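Side-chain contact in PmoF1 (Methylocystis sp. ATCC 49242, PDB 6P1E), which binds copper(II) through its PCu(A)C domain and probably acts as a periplasmic copper chaperone in a methane-oxidizing bacterium: residues 69-72 and 76-79. Residues are numbered along the deposited sequence; the frame is centred on the assembly and turned at random.
Sequences VLLP and KITL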
loop_
_atom_site.group_PDB
_atom_site.type_symbol
_atom_site.label_atom_id
_atom_site.label_comp_id
_atom_site.label_asym_id
_atom_site.label_seq_id
_atom_site.Cartn_x
_atom_site.Cartn_y
_atom_site.Cartn_z
ATOM N N VAL B 69 -13.376 -5.083 -9.516
ATOM C CA VAL B 69 -12.316 -5.867 -8.901
ATOM C C VAL B 69 -12.906 -7.193 -8.447
ATOM O O VAL B 69 -13.772 -7.228 -7.572
ATOM C CB VAL B 69 -11.670 -5.139 -7.706
ATOM C CG1 VAL B 69 -10.574 -5.993 -7.088
ATOM C CG2 VAL B 69 -11.110 -3.796 -8.144
ATOM N N LEU B 70 -12.452 -8.278 -9.064
ATOM C CA LEU B 70 -12.881 -9.612 -8.671
ATOM C C LEU B 70 -12.158 -10.027 -7.394
ATOM O O LEU B 70 -10.954 -9.814 -7.252
ATOM C CB LEU B 70 -12.619 -10.610 -9.797
ATOM C CG LEU B 70 -13.230 -10.241 -11.155
ATOM C CD1 LEU B 70 -12.999 -11.353 -12.167
ATOM C CD2 LEU B 70 -14.717 -9.929 -11.039
ATOM N N LEU B 71 -12.910 -10.620 -6.472
ATOM C CA LEU B 71 -12.391 -10.998 -5.161
ATOM C C LEU B 71 -12.634 -12.481 -4.908
ATOM O O LEU B 71 -13.624 -12.856 -4.278
ATOM C CB LEU B 71 -13.043 -10.150 -4.065
ATOM C CG LEU B 71 -12.845 -8.642 -4.231
ATOM C CD1 LEU B 71 -13.777 -7.868 -3.315
ATOM C CD2 LEU B 71 -11.394 -8.264 -3.968
ATOM N N PRO B 72 -11.736 -13.338 -5.415
ATOM C CA PRO B 72 -11.888 -14.781 -5.211
ATOM C C PRO B 72 -11.869 -15.152 -3.733
ATOM O O PRO B 72 -11.271 -14.431 -2.932
ATOM C CB PRO B 72 -10.674 -15.374 -5.937
ATOM C CG PRO B 72 -10.233 -14.321 -6.890
ATOM C CD PRO B 72 -10.559 -13.017 -6.240
ATOM N N LYS B 76 -6.444 -12.517 -1.423
ATOM C CA LYS B 76 -6.324 -11.082 -1.242
ATOM C C LYS B 76 -5.966 -10.451 -2.579
ATOM O O LYS B 76 -5.313 -11.080 -3.414
ATOM C CB LYS B 76 -5.267 -10.761 -0.189
ATOM C CG LYS B 76 -3.885 -11.281 -0.547
ATOM C CD LYS B 76 -3.091 -11.696 0.681
ATOM C CE LYS B 76 -1.808 -12.417 0.278
ATOM N NZ LYS B 76 -0.765 -12.408 1.344
ATOM N N ILE B 77 -6.407 -9.213 -2.775
ATOM C CA ILE B 77 -6.126 -8.465 -3.994
ATOM C C ILE B 77 -5.530 -7.116 -3.629
ATOM O O ILE B 77 -6.036 -6.421 -2.745
ATOM C CB ILE B 77 -7.391 -8.248 -4.849
ATOM C CG1 ILE B 77 -8.049 -9.589 -5.194
ATOM C CG2 ILE B 77 -7.054 -7.469 -6.120
ATOM C CD1 ILE B 77 -7.204 -10.501 -6.076
ATOM N N THR B 78 -4.463 -6.750 -4.328
ATOM C CA THR B 78 -3.818 -5.459 -4.141
ATOM C C THR B 78 -4.213 -4.464 -5.204
ATOM O O THR B 78 -4.039 -4.721 -6.398
ATOM C CB THR B 78 -2.295 -5.576 -4.188
ATOM O OG1 THR B 78 -1.875 -6.661 -3.365
ATOM C CG2 THR B 78 -1.632 -4.285 -3.726
ATOM N N LEU B 79 -4.740 -3.329 -4.766
ATOM C CA LEU B 79 -4.858 -2.168 -5.630
ATOM C C LEU B 79 -3.684 -1.261 -5.293
ATOM O O LEU B 79 -3.594 -0.746 -4.180
ATOM C CB LEU B 79 -6.191 -1.442 -5.438
ATOM C CG LEU B 79 -7.464 -2.292 -5.526
ATOM C CD1 LEU B 79 -8.696 -1.393 -5.488
ATOM C CD2 LEU B 79 -7.476 -3.183 -6.759
#
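Ile77 points its side chain at Val69, Leu71 and Pro72 across two strands of the cupredoxin-like beta-sandwich of a PCu(A)C domain. The strands face each other nearly antiparallel, with an angle of 158° and an axis separation of 7.7 Å. No hydrogen bond joins them. Each bonds to a different neighbour, Val69 and Leu71 to strand 41-47, Ile77 and Leu79 to strand 27-35. The contact is therefore apolar packing between facing strands. The two branches of Ile77 do separate jobs. Ile77 CG2, anti to the backbone N, reaches CG1 of Val69 at 3.9 Å, and these two side chains run past each other in opposite directions. Ile77 CG1 lies 3.8 Å from CD2 of Leu71, whose side chain slants across it. The same Ile77 CG1 also sits 3.6 Å from the backbone O of Leu70. With an alanine in place of Ile77, Val69 CG1 and Pro72 CD would probably lose their isoleucine contacts, Leu71 CD2 would keep only the CB, and a gap would open between the strands. The second methyl of Val69 serves Leu79, two residues further along the strand and again turned toward strand 69-71. Val69 CG2 stands beside its own backbone N and meets CD2 of Leu79 at 3.9 Å. Lys76 and Thr78 alternate to the other face, where the second subunit packs: Thr78 lies on Trp16 of that subunit. The side chain of Ile77 is about 9 Å from a bound copper(II); Glu13 and His34 are copper ligands. At the far end Pro72 crosses Ile77 at about a right angle, its ring CD 4.2 Å from Ile77 CD1.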